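Local coordinates for Glp_546_48378_50642 (Giardia intestinalis, PDB 2QVW), which cleaves double-stranded RNA into small interfering RNAs of 21 to 23 base pairs in the RNA interference pathway, at residues Asp222-His226 / Pro239-Phe243. Residues are numbered along the deposited sequence; the frame is centred on the assembly and turned at random.
Sequences DLKDH and PKLRF
The carboxylate oxygen OD2 of Asp222 faces the guanidinium of Arg242 in a long salt bridge, 4.0 Å from Arg242 NH2, and Arg219 adds a further weak ion pair to the same oxygen. OD2 stands 3.9 Å above the centre of the Arg242 guanidinium, with the carboxylate and guanidinium planes 53° apart; the oxygen sits well out of the guanidinium plane, so the pair is purely ionic. A short acid suits this place, since its charge lies close to two arginines. Lys240 suits its own because its chain is long and straight: with every torsion from chi2 onward near 180°, it carries NZ past the side chain of Asp222 to the backbone O of Asp222, 3.6 Å away. No hydrogen bond forms there, and the approach is probably only weakly favourable. The same NZ lies at the edge of the His226 imidazole, near the ring plane, 3.8 Å from NE2 of His226. On the way the methylenes of Lys240 lie alongside CB of Asp222, and these two residues bury most of the area in the contact. Lys224, its chain bent in the middle, brings a second ammonium to within 4.2 Å of Lys240, NZ to NZ; the nearby like charge probably weakens the hold of the Asp222 carbonyl on the Lys240 ammonium, while the Asp222 carboxylate, not in contact with it, may slightly ease the site.

All of this happens at the surface of the PAZ domain, where the loop that follows strand 213-219 meets residues 239-243. Strands 213-219 and 242-244 are antiparallel neighbours, joined by backbone hydrogen bonds of Arg242 with Ala217, while Leu223 and Leu241 turn away from the contact to pack on Val218 and on strand 169-178.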
ATOM      1  N   ASP A 222      31.493  13.875  17.475  1.00 49.42           N
ATOM      2  CA  ASP A 222      32.155  14.862  16.648  1.00 50.38           C
ATOM      3  C   ASP A 222      32.514  14.309  15.280  1.00 51.13           C
ATOM      4  O   ASP A 222      32.360  14.995  14.277  1.00 51.53           O
ATOM      5  CB  ASP A 222      33.412  15.348  17.374  1.00 50.23           C
ATOM      6  CG  ASP A 222      33.163  15.600  18.857  1.00 50.90           C
ATOM      7  OD1 ASP A 222      32.298  16.442  19.188  1.00 51.80           O
ATOM      8  OD2 ASP A 222      33.831  14.954  19.695  1.00 51.06           O
ATOM      9  N   LEU A 223      32.977  13.064  15.239  1.00 52.16           N
ATOM     10  CA  LEU A 223      33.375  12.443  13.975  1.00 53.39           C
ATOM     11  C   LEU A 223      32.239  12.307  12.967  1.00 54.78           C
ATOM     12  O   LEU A 223      32.477  11.961  11.814  1.00 55.35           O
ATOM     13  CB  LEU A 223      33.997  11.062  14.227  1.00 53.03           C
ATOM     14  CG  LEU A 223      34.585  10.323  13.014  1.00 52.50           C
ATOM     15  CD1 LEU A 223      35.690  11.146  12.371  1.00 52.69           C
ATOM     16  CD2 LEU A 223      35.131   8.987  13.454  1.00 51.45           C
ATOM     17  N   LYS A 224      31.014  12.591  13.399  1.00 56.61           N
ATOM     18  CA  LYS A 224      29.839  12.488  12.535  1.00 58.53           C
ATOM     19  C   LYS A 224      30.086  11.611  11.322  1.00 60.00           C
ATOM     20  O   LYS A 224      29.908  10.400  11.387  1.00 60.12           O
ATOM     21  CB  LYS A 224      29.383  13.869  12.069  1.00 58.47           C
ATOM     22  CG  LYS A 224      27.996  14.249  12.553  1.00 59.22           C
ATOM     23  CD  LYS A 224      28.046  15.103  13.815  1.00 60.21           C
ATOM     24  CE  LYS A 224      28.525  16.516  13.494  1.00 60.63           C
ATOM     25  NZ  LYS A 224      28.503  17.398  14.695  1.00 60.22           N
ATOM     26  N   ASP A 225      30.507  12.222  10.220  1.00 62.24           N
ATOM     27  CA  ASP A 225      30.766  11.477   8.991  1.00 64.45           C
ATOM     28  C   ASP A 225      32.172  11.707   8.453  1.00 65.96           C
ATOM     29  O   ASP A 225      32.577  11.066   7.487  1.00 66.09           O
ATOM     30  CB  ASP A 225      29.783  11.888   7.909  1.00 64.45           C
ATOM     31  CG  ASP A 225      30.254  13.102   7.145  1.00 65.20           C
ATOM     32  OD1 ASP A 225      30.541  14.132   7.788  1.00 65.61           O
ATOM     33  OD2 ASP A 225      30.348  13.022   5.905  1.00 66.42           O
ATOM     34  N   HIS A 226      32.907  12.633   9.058  1.00 68.04           N
ATOM     35  CA  HIS A 226      34.264  12.922   8.610  1.00 70.20           C
ATOM     36  C   HIS A 226      35.065  11.620   8.495  1.00 71.79           C
ATOM     37  O   HIS A 226      34.877  10.685   9.281  1.00 71.82           O
ATOM     38  CB  HIS A 226      34.966  13.868   9.593  1.00 70.14           C
ATOM     39  CG  HIS A 226      34.170  15.087   9.949  1.00 70.64           C
ATOM     40  ND1 HIS A 226      33.786  16.027   9.019  1.00 71.09           N
ATOM     41  CD2 HIS A 226      33.706  15.528  11.142  1.00 70.68           C
ATOM     42  CE1 HIS A 226      33.121  16.996   9.624  1.00 70.92           C
ATOM     43  NE2 HIS A 226      33.058  16.718  10.913  1.00 70.76           N
ATOM     44  N   PRO A 239      40.351  19.828  15.608  1.00 82.76           N
ATOM     45  CA  PRO A 239      40.054  20.815  16.653  1.00 81.17           C
ATOM     46  C   PRO A 239      39.185  20.138  17.723  1.00 79.34           C
ATOM     47  O   PRO A 239      39.215  20.484  18.906  1.00 79.26           O
ATOM     48  CB  PRO A 239      39.306  21.890  15.885  1.00 81.40           C
ATOM     49  CG  PRO A 239      38.468  21.075  14.960  1.00 82.23           C
ATOM     50  CD  PRO A 239      39.385  19.950  14.500  1.00 82.83           C
ATOM     51  N   LYS A 240      38.413  19.162  17.259  1.00 77.01           N
ATOM     52  CA  LYS A 240      37.519  18.344  18.066  1.00 74.50           C
ATOM     53  C   LYS A 240      38.341  17.216  18.674  1.00 72.35           C
ATOM     54  O   LYS A 240      37.903  16.544  19.604  1.00 72.23           O
ATOM     55  CB  LYS A 240      36.423  17.745  17.179  1.00 74.78           C
ATOM     56  CG  LYS A 240      35.456  18.764  16.621  1.00 75.66           C
ATOM     57  CD  LYS A 240      34.422  18.129  15.703  1.00 77.09           C
ATOM     58  CE  LYS A 240      33.489  19.188  15.107  1.00 77.58           C
ATOM     59  NZ  LYS A 240      32.458  18.609  14.195  1.00 78.26           N
ATOM     60  N   LEU A 241      39.535  17.012  18.126  1.00 69.42           N
ATOM     61  CA  LEU A 241      40.443  15.974  18.593  1.00 66.71           C
ATOM     62  C   LEU A 241      40.678  16.099  20.094  1.00 64.40           C
ATOM     63  O   LEU A 241      40.826  17.203  20.615  1.00 64.16           O
ATOM     64  CB  LEU A 241      41.774  16.082  17.850  1.00 66.98           C
ATOM     65  CG  LEU A 241      42.827  15.024  18.167  1.00 67.44           C
ATOM     66  CD1 LEU A 241      42.231  13.652  17.922  1.00 67.55           C
ATOM     67  CD2 LEU A 241      44.062  15.236  17.310  1.00 67.26           C
ATOM     68  N   ARG A 242      40.718  14.963  20.786  1.00 61.52           N
ATOM     69  CA  ARG A 242      40.917  14.960  22.233  1.00 58.64           C
ATOM     70  C   ARG A 242      41.959  13.934  22.681  1.00 56.39           C
ATOM     71  O   ARG A 242      42.342  13.059  21.905  1.00 56.25           O
ATOM     72  CB  ARG A 242      39.573  14.705  22.919  1.00 58.82           C
ATOM     73  CG  ARG A 242      38.523  15.720  22.486  1.00 59.89           C
ATOM     74  CD  ARG A 242      37.180  15.517  23.144  1.00 61.71           C
ATOM     75  NE  ARG A 242      36.241  16.545  22.712  1.00 62.96           N
ATOM     76  CZ  ARG A 242      34.976  16.611  23.109  1.00 64.06           C
ATOM     77  NH1 ARG A 242      34.500  15.704  23.954  1.00 64.79           N
ATOM     78  NH2 ARG A 242      34.191  17.580  22.655  1.00 64.61           N
ATOM     79  N   PHE A 243      42.422  14.052  23.925  1.00 53.48           N
ATOM     80  CA  PHE A 243      43.430  13.135  24.460  1.00 50.70           C
ATOM     81  C   PHE A 243      42.978  12.455  25.754  1.00 48.80           C
ATOM     82  O   PHE A 243      42.432  13.103  26.645  1.00 48.70           O
ATOM     83  CB  PHE A 243      44.745  13.880  24.704  1.00 50.75           C
ATOM     84  CG  PHE A 243      45.300  14.555  23.481  1.00 50.17           C
ATOM     85  CD1 PHE A 243      44.720  15.718  22.983  1.00 49.64           C
ATOM     86  CD2 PHE A 243      46.411  14.033  22.833  1.00 50.11           C
ATOM     87  CE1 PHE A 243      45.241  16.353  21.857  1.00 49.56           C
ATOM     88  CE2 PHE A 243      46.940  14.658  21.707  1.00 49.75           C
ATOM     89  CZ  PHE A 243      46.354  15.822  21.219  1.00 49.82           C
TER